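Local coordinates for protein putative oxidoreductase (Salmonella enterica subsp. enterica serovar Typhimurium, PDB 3NX4) that binds NADP and probably reduces acryloyl-CoA with NADPH, as a member of the medium-chain dehydrogenase/reductase family, at residues 20-25 with 101-106; 128-133 with 263-268; 181-186 with 314-319. All coordinates share one frame; numbering follows the deposited sequence.

Interaction 1 of 3, residues 20-25 with 101-106; sequences LEESQL and RARVKG
Leu25 and Arg103 lie where the short 3-10 turn of residues 22-24 comes up to strand 101-104, their CA atoms 6.4 Å apart. Further along, the CA atoms of Glu22 and Arg101 are 7.4 Å apart. The turn is held by backbone bonds from Gln24 N to Glu21 O and from Leu25 N to Glu22 O. Leu25 points at the strand, and its CD1 lies 4.0 Å from Arg101 CB. Its CB sits over one face of the Arg103 guanidinium, near the rim, 4.0 Å from Arg103 NH2. The Arg103 chain bends at chi3 (-51°), which turns the guanidinium back over Leu25. Glu22 reaches Arg101 with an extended chain, CG anti to the backbone N (chi1 -177°). Glu22 OE1 lies at the edge of the Arg101 guanidinium, 3.8 Å from NE, a long salt bridge. A water closes the gap: it donates to Glu22 OE1 at 2.6 Å and accepts from Arg101 NE at 2.7 Å. Trp95 also packs on Leu25. The contact joins the loop before strand 30-39 to the neighbouring strand of the GroES-like domain. Its apolar part rests on Leu25, while the long Glu22-Arg101 pair is bridged by the water and probably depends on it.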
loop_
_atom_site.group_PDB
_atom_site.type_symbol
_atom_site.label_atom_id
_atom_site.label_comp_id
_atom_site.label_asym_id
_atom_site.label_seq_id
_atom_site.Cartn_x
_atom_site.Cartn_y
_atom_site.Cartn_z
ATOM N N LEU A 20 5.369 -42.436 15.848
ATOM C CA LEU A 20 6.705 -42.063 16.265
ATOM C C LEU A 20 6.740 -41.845 17.753
ATOM O O LEU A 20 5.700 -41.747 18.397
ATOM C CB LEU A 20 7.204 -40.826 15.524
ATOM C CG LEU A 20 6.390 -39.549 15.647
ATOM C CD1 LEU A 20 7.207 -38.384 15.163
ATOM C CD2 LEU A 20 5.131 -39.692 14.842
ATOM N N GLU A 21 7.941 -41.822 18.308
ATOM C CA GLU A 21 8.103 -41.548 19.722
ATOM C C GLU A 21 8.100 -40.051 19.981
ATOM O O GLU A 21 8.667 -39.276 19.228
ATOM C CB GLU A 21 9.366 -42.196 20.279
ATOM C CG GLU A 21 9.189 -43.658 20.628
ATOM C CD GLU A 21 8.171 -43.885 21.725
ATOM O OE1 GLU A 21 7.457 -42.931 22.101
ATOM O OE2 GLU A 21 8.081 -45.027 22.215
ATOM N N GLU A 22 7.498 -39.672 21.093
ATOM C CA GLU A 22 7.349 -38.285 21.474
ATOM C C GLU A 22 8.716 -37.640 21.599
ATOM O O GLU A 22 8.881 -36.457 21.336
ATOM C CB GLU A 22 6.592 -38.200 22.796
ATOM C CG GLU A 22 6.315 -36.805 23.269
ATOM C CD GLU A 22 5.381 -36.771 24.446
ATOM O OE1 GLU A 22 4.657 -37.756 24.660
ATOM O OE2 GLU A 22 5.364 -35.757 25.158
ATOM N N SER A 23 9.691 -38.430 22.025
ATOM C CA SER A 23 11.057 -37.947 22.233
ATOM C C SER A 23 11.733 -37.499 20.934
ATOM O O SER A 23 12.829 -36.949 20.962
ATOM C CB SER A 23 11.906 -39.017 22.931
ATOM O OG SER A 23 11.923 -40.220 22.182
ATOM N N GLN A 24 11.075 -37.739 19.803
ATOM C CA GLN A 24 11.594 -37.321 18.501
ATOM C C GLN A 24 11.220 -35.877 18.164
ATOM O O GLN A 24 11.779 -35.280 17.241
ATOM C CB GLN A 24 11.076 -38.238 17.394
ATOM C CG GLN A 24 11.443 -39.697 17.545
ATOM C CD GLN A 24 10.941 -40.523 16.376
ATOM O OE1 GLN A 24 10.193 -41.483 16.553
ATOM N NE2 GLN A 24 11.347 -40.145 15.168
ATOM N N LEU A 25 10.262 -35.324 18.901
ATOM C CA LEU A 25 9.829 -33.951 18.672
ATOM C C LEU A 25 10.982 -32.976 18.898
ATOM O O LEU A 25 11.880 -33.252 19.697
ATOM C CB LEU A 25 8.685 -33.592 19.616
ATOM C CG LEU A 25 7.351 -34.319 19.492
ATOM C CD1 LEU A 25 6.419 -33.840 20.591
ATOM C CD2 LEU A 25 6.744 -34.082 18.122
ATOM N N ARG A 101 0.952 -34.665 19.184
ATOM C CA ARG A 101 1.672 -33.813 20.134
ATOM C C ARG A 101 2.556 -32.822 19.401
ATOM O O ARG A 101 3.035 -33.100 18.303
ATOM C CB ARG A 101 2.562 -34.653 21.062
ATOM C CG ARG A 101 1.966 -35.977 21.482
ATOM C CD ARG A 101 1.469 -35.933 22.906
ATOM N NE ARG A 101 1.145 -37.267 23.403
ATOM C CZ ARG A 101 -0.083 -37.775 23.448
ATOM N NH1 ARG A 101 -1.120 -37.061 23.026
ATOM N NH2 ARG A 101 -0.274 -39.001 23.923
ATOM N N ALA A 102 2.795 -31.675 20.030
ATOM C CA ALA A 102 3.706 -30.675 19.490
ATOM C C ALA A 102 4.531 -30.123 20.636
ATOM O O ALA A 102 4.081 -30.120 21.785
ATOM C CB ALA A 102 2.938 -29.544 18.786
ATOM N N ARG A 103 5.745 -29.686 20.329
ATOM C CA ARG A 103 6.601 -29.052 21.326
ATOM C C ARG A 103 7.148 -27.759 20.747
ATOM O O ARG A 103 7.769 -27.767 19.685
ATOM C CB ARG A 103 7.743 -29.982 21.742
ATOM C CG ARG A 103 8.495 -29.485 22.973
ATOM C CD ARG A 103 9.652 -30.429 23.366
ATOM N NE ARG A 103 9.201 -31.806 23.456
ATOM C CZ ARG A 103 10.010 -32.861 23.455
ATOM N NH1 ARG A 103 11.322 -32.689 23.364
ATOM N NH2 ARG A 103 9.507 -34.084 23.537
ATOM N N VAL A 104 6.907 -26.652 21.446
ATOM C CA VAL A 104 7.156 -25.327 20.893
ATOM C C VAL A 104 7.601 -24.337 21.954
ATOM O O VAL A 104 7.564 -24.624 23.151
ATOM C CB VAL A 104 5.881 -24.740 20.235
ATOM C CG1 VAL A 104 5.430 -25.603 19.066
ATOM C CG2 VAL A 104 4.762 -24.594 21.267
ATOM N N LYS A 105 8.013 -23.158 21.502
ATOM C CA LYS A 105 8.398 -22.089 22.408
ATOM C C LYS A 105 7.146 -21.434 22.949
ATOM O O LYS A 105 6.189 -21.227 22.213
ATOM C CB LYS A 105 9.195 -21.031 21.660
ATOM C CG LYS A 105 10.480 -21.511 21.028
ATOM C CD LYS A 105 11.228 -20.318 20.447
ATOM C CE LYS A 105 12.473 -20.742 19.684
ATOM N NZ LYS A 105 13.130 -19.576 19.018
ATOM N N GLY A 106 7.163 -21.072 24.225
ATOM C CA GLY A 106 6.056 -20.334 24.803
ATOM C C GLY A 106 5.673 -19.084 24.023
ATOM O O GLY A 106 4.497 -18.732 23.962
HETATM O O HOH W 1 2.832 -39.345 23.735
#

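Interaction 2 of 3, residues 128-133 with 263-268. With NAP (NADP nicotinamide-adenine-dinucleotide phosphate), chain C.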
loop_
_atom_site.group_PDB
_atom_site.type_symbol
_atom_site.label_atom_id
_atom_site.label_comp_id
_atom_site.label_asym_id
_atom_site.label_seq_id
_atom_site.Cartn_x
_atom_site.Cartn_y
_atom_site.Cartn_z
ATOM N N GLY A 128 -8.547 -17.693 8.927
ATOM C CA GLY A 128 -9.449 -16.762 9.583
ATOM C C GLY A 128 -8.717 -15.669 10.357
ATOM O O GLY A 128 -9.147 -14.518 10.383
ATOM N N PHE A 129 -7.611 -16.032 10.996
ATOM C CA PHE A 129 -6.772 -15.056 11.684
ATOM C C PHE A 129 -6.279 -14.008 10.679
ATOM O O PHE A 129 -6.344 -12.807 10.930
ATOM C CB PHE A 129 -5.610 -15.798 12.360
ATOM C CG PHE A 129 -4.563 -14.905 12.968
ATOM C CD1 PHE A 129 -4.763 -14.316 14.216
ATOM C CD2 PHE A 129 -3.346 -14.716 12.328
ATOM C CE1 PHE A 129 -3.785 -13.507 14.788
ATOM C CE2 PHE A 129 -2.349 -13.918 12.904
ATOM C CZ PHE A 129 -2.576 -13.307 14.130
ATOM N N THR A 130 -5.829 -14.476 9.520
ATOM C CA THR A 130 -5.455 -13.605 8.411
ATOM C C THR A 130 -6.611 -12.706 7.908
ATOM O O THR A 130 -6.416 -11.519 7.640
ATOM C CB THR A 130 -4.914 -14.450 7.244
ATOM O OG1 THR A 130 -3.793 -15.216 7.702
ATOM C CG2 THR A 130 -4.466 -13.556 6.084
ATOM N N ALA A 131 -7.801 -13.265 7.750
ATOM C CA ALA A 131 -8.940 -12.453 7.318
ATOM C C ALA A 131 -9.159 -11.326 8.316
ATOM O O ALA A 131 -9.465 -10.183 7.932
ATOM C CB ALA A 131 -10.191 -13.291 7.217
HETATM N N MSE A 132 -9.008 -11.655 9.603
HETATM C CA MSE A 132 -9.204 -10.661 10.648
HETATM C C MSE A 132 -8.143 -9.555 10.537
HETATM O O MSE A 132 -8.459 -8.368 10.638
HETATM C CB MSE A 132 -9.175 -11.305 12.036
HETATM C CG MSE A 132 -9.609 -10.360 13.144
HETATM SE SE MSE A 132 -11.530 -9.908 13.085
HETATM C CE MSE A 132 -11.326 -8.098 12.835
ATOM N N LEU A 133 -6.883 -9.939 10.345
ATOM C CA LEU A 133 -5.840 -8.939 10.121
ATOM C C LEU A 133 -6.155 -8.046 8.909
ATOM O O LEU A 133 -5.829 -6.855 8.927
ATOM C CB LEU A 133 -4.474 -9.594 9.960
ATOM C CG LEU A 133 -3.960 -10.321 11.206
ATOM C CD1 LEU A 133 -2.714 -11.119 10.859
ATOM C CD2 LEU A 133 -3.680 -9.337 12.352
ATOM N N GLN A 263 -1.950 -2.452 1.467
ATOM C CA GLN A 263 -1.383 -2.945 2.712
ATOM C C GLN A 263 -1.152 -4.453 2.645
ATOM O O GLN A 263 -2.102 -5.238 2.545
ATOM C CB GLN A 263 -2.313 -2.645 3.881
ATOM C CG GLN A 263 -1.797 -3.230 5.210
ATOM C CD GLN A 263 -0.493 -2.568 5.665
ATOM O OE1 GLN A 263 -0.453 -1.365 5.916
ATOM N NE2 GLN A 263 0.577 -3.351 5.748
ATOM N N GLY A 264 0.108 -4.859 2.685
ATOM C CA GLY A 264 0.419 -6.276 2.750
ATOM C C GLY A 264 0.086 -6.794 4.139
ATOM O O GLY A 264 0.253 -6.085 5.138
ATOM N N VAL A 265 -0.381 -8.032 4.210
ATOM C CA VAL A 265 -0.722 -8.644 5.488
ATOM C C VAL A 265 0.002 -9.972 5.631
ATOM O O VAL A 265 -0.210 -10.880 4.827
ATOM C CB VAL A 265 -2.234 -8.901 5.586
ATOM C CG1 VAL A 265 -2.565 -9.743 6.811
ATOM C CG2 VAL A 265 -2.991 -7.586 5.607
ATOM N N ASP A 266 0.870 -10.070 6.635
ATOM C CA ASP A 266 1.542 -11.326 6.972
ATOM C C ASP A 266 0.981 -11.861 8.282
ATOM O O ASP A 266 0.881 -11.123 9.258
ATOM C CB ASP A 266 3.050 -11.101 7.156
ATOM C CG ASP A 266 3.727 -12.268 7.878
ATOM O OD1 ASP A 266 3.707 -13.383 7.328
ATOM O OD2 ASP A 266 4.276 -12.078 8.989
ATOM N N SER A 267 0.633 -13.140 8.317
ATOM C CA SER A 267 0.107 -13.748 9.538
ATOM C C SER A 267 1.197 -14.458 10.337
ATOM O O SER A 267 1.028 -14.736 11.523
ATOM C CB SER A 267 -0.965 -14.776 9.193
ATOM O OG SER A 267 -0.377 -15.889 8.542
ATOM N N VAL A 268 2.306 -14.766 9.678
ATOM C CA VAL A 268 3.310 -15.639 10.265
ATOM C C VAL A 268 3.969 -15.041 11.499
ATOM O O VAL A 268 4.081 -15.702 12.536
ATOM C CB VAL A 268 4.412 -15.970 9.256
ATOM C CG1 VAL A 268 5.480 -16.843 9.906
ATOM C CG2 VAL A 268 3.815 -16.643 8.025
HETATM P PA NAP C . -7.977 -21.279 -0.382
HETATM O O1A NAP C . -8.936 -21.770 0.622
HETATM O O2A NAP C . -7.432 -22.253 -1.340
HETATM O O5B NAP C . -8.583 -20.013 -1.146
HETATM C C5B NAP C . -7.979 -19.586 -2.335
HETATM C C4B NAP C . -9.130 -19.194 -3.250
HETATM O O4B NAP C . -8.608 -18.553 -4.381
HETATM C C3B NAP C . -9.915 -20.407 -3.757
HETATM O O3B NAP C . -11.018 -20.677 -2.913
HETATM C C2B NAP C . -10.385 -19.954 -5.126
HETATM O O2B NAP C . -11.602 -19.271 -4.942
HETATM C C1B NAP C . -9.343 -18.929 -5.537
HETATM N N9A NAP C . -8.383 -19.479 -6.506
HETATM C C8A NAP C . -7.732 -20.686 -6.444
HETATM N N7A NAP C . -6.919 -20.778 -7.525
HETATM C C5A NAP C . -7.033 -19.650 -8.255
HETATM C C6A NAP C . -6.441 -19.228 -9.439
HETATM N N6A NAP C . -5.567 -19.994 -10.080
HETATM N N1A NAP C . -6.766 -17.995 -9.947
HETATM C C2A NAP C . -7.675 -17.189 -9.295
HETATM N N3A NAP C . -8.268 -17.614 -8.124
HETATM C C4A NAP C . -7.950 -18.825 -7.620
HETATM O O3 NAP C . -6.705 -20.624 0.372
HETATM P PN NAP C . -6.636 -19.852 1.775
HETATM O O1N NAP C . -6.170 -20.766 2.843
HETATM O O2N NAP C . -7.926 -19.145 1.936
HETATM O O5D NAP C . -5.466 -18.806 1.411
HETATM C C5D NAP C . -5.699 -17.862 0.393
HETATM C C4D NAP C . -4.380 -17.242 -0.040
HETATM O O4D NAP C . -3.866 -16.505 1.043
HETATM C C3D NAP C . -3.341 -18.299 -0.371
HETATM O O3D NAP C . -2.546 -17.841 -1.443
HETATM C C2D NAP C . -2.499 -18.394 0.880
HETATM O O2D NAP C . -1.174 -18.760 0.585
HETATM C C1D NAP C . -2.571 -16.961 1.369
HETATM N N1N NAP C . -2.358 -16.805 2.813
HETATM C C2N NAP C . -1.295 -16.055 3.224
HETATM C C3N NAP C . -1.043 -15.842 4.576
HETATM C C7N NAP C . -0.225 -14.632 4.936
HETATM O O7N NAP C . 0.612 -14.657 6.063
HETATM N N7N NAP C . -0.318 -13.556 4.162
HETATM C C4N NAP C . -1.900 -16.410 5.519
HETATM C C5N NAP C . -2.992 -17.174 5.086
HETATM C C6N NAP C . -3.216 -17.356 3.723
HETATM P P2B NAP C . -12.775 -19.352 -6.059
HETATM O O1X NAP C . -14.029 -18.828 -5.414
HETATM O O2X NAP C . -12.408 -18.489 -7.242
HETATM O O3X NAP C . -12.930 -20.792 -6.468
#
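Thr130 and Ser267 bring helix 118-140 closest to the chain leaving strand 261-264, with their CA atoms 5.7 Å apart. Thr130 OG1 touches Ser267 CB at 3.2 Å, but its hydrogen bond goes to Thr126 O, one turn back in the helix. The same Thr130 OG1 lies 3.1 Å from C4N of the nicotinamide, the carbon that exchanges hydride in NADP chemistry. With chi1 at 173° the Phe129 ring swings away from its own backbone N, and its edge meets Ser267 CB; CD2 is 3.9 Å from it. The ring also stacks with Trp279. Leu133 CB packs on Val265 CG1 at 3.7 Å, and Leu133 CD1 reaches Asp266 O and Ser267 CA. The loop grips the carboxamide. Ser267 N donates to NAP O7N at 2.7 Å, nearly straight at 170°, and Ser267 OG donates to the same oxygen at 2.9 Å. NAP N7N donates to Val265 O at 2.8 Å. Asp266 turns away from the helix; its OD1 accepts from Val268 N in an Asx turn, and its OD2 bonds Tyr233 of the second subunit. Three bonds thus fix the rotation of the carboxamide, while the helix packs alongside the loop and brings Thr130 up to the reactive carbon.

Interaction 3 of 3, residues 181-186 with 314-319; sequences ESTHGY and QVQGRT
Gln316 OE1 accepts a hydrogen bond of 2.7 Å from a water that also bonds Ser182 OG at 2.9 Å. This water links the two segments, and the same OE1 lies 3.6 Å from the Thr183 CG2 methyl. The other end of the Gln316 amide, NE2, lies over Tyr186, 3.3 Å from its CG, above the start of the ring. Gln316 CD lies over one face of the phenol ring, and the amide and ring planes are 30° apart, a stacked placing. Gln316 CG stands between the backbone N and the carbonyl carbon (chi1 58°), and the chain extends beyond it, carrying the amide across to the helix. Thr183 has its own polar partners: OG1 bonds Arg180 O and Ser178 OG, next to the cofactor. Helix 184-190 follows strand 174-178 of the Rossmann fold, whereas residues 314-319 lead into strand 318-322 of the other sheet. The contact therefore spans the two domains beside the NADP cleft. Arg180, which binds NADP through NE, also bonds Val315 O through NH2. At the far end of the phenol, Tyr186 OH comes 3.1 Å from Gly317 CA. Tyr186 OH is hydrogen-bonded to Ser161 OG of helix 158-169, and the Gly317 backbone is hydrogen-bonded to that of Ser156.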
loop_
_atom_site.group_PDB
_atom_site.type_symbol
_atom_site.label_atom_id
_atom_site.label_comp_id
_atom_site.label_asym_id
_atom_site.label_seq_id
_atom_site.Cartn_x
_atom_site.Cartn_y
_atom_site.Cartn_z
ATOM N N GLU A 181 -18.982 -21.122 -10.378
ATOM C CA GLU A 181 -20.410 -20.917 -10.218
ATOM C C GLU A 181 -21.007 -21.758 -9.066
ATOM O O GLU A 181 -22.030 -21.403 -8.483
ATOM C CB GLU A 181 -21.114 -21.275 -11.524
ATOM C CG GLU A 181 -22.554 -20.858 -11.563
ATOM C CD GLU A 181 -22.693 -19.384 -11.835
ATOM O OE1 GLU A 181 -21.709 -18.791 -12.324
ATOM O OE2 GLU A 181 -23.773 -18.820 -11.560
ATOM N N SER A 182 -20.368 -22.869 -8.742
ATOM C CA SER A 182 -20.923 -23.776 -7.743
ATOM C C SER A 182 -20.865 -23.220 -6.319
ATOM O O SER A 182 -21.531 -23.736 -5.414
ATOM C CB SER A 182 -20.221 -25.131 -7.805
ATOM O OG SER A 182 -18.853 -25.019 -7.460
ATOM N N THR A 183 -20.066 -22.173 -6.116
ATOM C CA THR A 183 -19.882 -21.603 -4.782
ATOM C C THR A 183 -20.875 -20.481 -4.487
ATOM O O THR A 183 -20.892 -19.944 -3.380
ATOM C CB THR A 183 -18.480 -20.963 -4.624
ATOM O OG1 THR A 183 -18.397 -19.818 -5.484
ATOM C CG2 THR A 183 -17.382 -21.946 -4.984
ATOM N N HIS A 184 -21.686 -20.096 -5.468
ATOM C CA HIS A 184 -22.486 -18.876 -5.301
ATOM C C HIS A 184 -23.490 -18.918 -4.149
ATOM O O HIS A 184 -23.632 -17.936 -3.417
ATOM C CB HIS A 184 -23.156 -18.454 -6.615
ATOM C CG HIS A 184 -22.185 -17.940 -7.633
ATOM N ND1 HIS A 184 -22.559 -17.128 -8.684
ATOM C CD2 HIS A 184 -20.848 -18.118 -7.752
ATOM C CE1 HIS A 184 -21.495 -16.831 -9.408
ATOM N NE2 HIS A 184 -20.445 -17.423 -8.867
ATOM N N GLY A 185 -24.191 -20.039 -3.993
ATOM C CA GLY A 185 -25.142 -20.174 -2.905
ATOM C C GLY A 185 -24.445 -20.114 -1.552
ATOM O O GLY A 185 -24.935 -19.511 -0.597
ATOM N N TYR A 186 -23.285 -20.751 -1.471
ATOM C CA TYR A 186 -22.511 -20.769 -0.246
ATOM C C TYR A 186 -22.077 -19.336 0.101
ATOM O O TYR A 186 -22.183 -18.910 1.249
ATOM C CB TYR A 186 -21.313 -21.707 -0.420
ATOM C CG TYR A 186 -20.223 -21.562 0.620
ATOM C CD1 TYR A 186 -20.377 -22.091 1.900
ATOM C CD2 TYR A 186 -19.025 -20.930 0.313
ATOM C CE1 TYR A 186 -19.368 -21.971 2.853
ATOM C CE2 TYR A 186 -18.013 -20.795 1.265
ATOM C CZ TYR A 186 -18.191 -21.320 2.523
ATOM O OH TYR A 186 -17.181 -21.196 3.453
ATOM N N GLN A 314 -10.897 -27.527 -5.403
ATOM C CA GLN A 314 -12.092 -28.359 -5.345
ATOM C C GLN A 314 -12.744 -28.393 -3.960
ATOM O O GLN A 314 -13.563 -29.265 -3.678
ATOM C CB GLN A 314 -11.778 -29.787 -5.808
ATOM C CG GLN A 314 -11.243 -29.870 -7.230
ATOM C CD GLN A 314 -10.908 -31.289 -7.645
ATOM O OE1 GLN A 314 -11.102 -32.233 -6.878
ATOM N NE2 GLN A 314 -10.405 -31.449 -8.866
ATOM N N VAL A 315 -12.387 -27.449 -3.097
ATOM C CA VAL A 315 -13.044 -27.348 -1.802
ATOM C C VAL A 315 -13.548 -25.935 -1.577
ATOM O O VAL A 315 -13.092 -25.001 -2.229
ATOM C CB VAL A 315 -12.097 -27.739 -0.644
ATOM C CG1 VAL A 315 -11.728 -29.212 -0.741
ATOM C CG2 VAL A 315 -10.862 -26.873 -0.659
ATOM N N GLN A 316 -14.501 -25.775 -0.668
ATOM C CA GLN A 316 -14.890 -24.437 -0.240
ATOM C C GLN A 316 -14.884 -24.340 1.286
ATOM O O GLN A 316 -15.062 -25.336 1.978
ATOM C CB GLN A 316 -16.248 -24.044 -0.830
ATOM C CG GLN A 316 -17.396 -24.970 -0.487
ATOM C CD GLN A 316 -18.670 -24.563 -1.200
ATOM O OE1 GLN A 316 -18.634 -24.133 -2.349
ATOM N NE2 GLN A 316 -19.800 -24.668 -0.511
ATOM N N GLY A 317 -14.650 -23.146 1.816
ATOM C CA GLY A 317 -14.640 -22.977 3.256
ATOM C C GLY A 317 -13.344 -23.425 3.908
ATOM O O GLY A 317 -12.269 -23.316 3.324
ATOM N N ARG A 318 -13.452 -23.939 5.130
ATOM C CA ARG A 318 -12.282 -24.268 5.937
ATOM C C ARG A 318 -12.185 -25.771 6.217
ATOM O O ARG A 318 -13.190 -26.424 6.496
ATOM C CB ARG A 318 -12.354 -23.496 7.251
ATOM C CG ARG A 318 -12.159 -21.979 7.079
ATOM C CD ARG A 318 -10.684 -21.626 6.971
ATOM N NE ARG A 318 -9.960 -22.099 8.158
ATOM C CZ ARG A 318 -8.851 -22.826 8.119
ATOM N NH1 ARG A 318 -8.302 -23.140 6.955
ATOM N NH2 ARG A 318 -8.280 -23.228 9.246
ATOM N N THR A 319 -10.978 -26.316 6.129
ATOM C CA THR A 319 -10.774 -27.734 6.405
ATOM C C THR A 319 -10.243 -27.913 7.819
ATOM O O THR A 319 -9.133 -27.483 8.135
ATOM C CB THR A 319 -9.795 -28.381 5.406
ATOM O OG1 THR A 319 -10.317 -28.263 4.079
ATOM C CG2 THR A 319 -9.595 -29.861 5.728
HETATM O O HOH W 2 -18.627 -25.558 -4.610
#

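Overall arrangement
From the N terminus, interaction 1 comes first. It closes a loop of 75 residues within the GroES-like part, between the turn before strand 30-39 and strand 101-104. The chain then enters helix 118-140, where interaction 2 opens. Interaction 3 opens at residues 181-186, before interaction 2 closes at 263-268, and it closes near the C terminus at 314-319. Interactions 2 and 3 therefore cross. Interaction 2 ties helix 118-140 to the end of the last strand of the Rossmann sheet. Interaction 3 joins that domain to the sheet that interaction 1 also reaches. Interactions 2 and 3 have centres about 21 Å apart, both beside NADP; interaction 1 lies away from it.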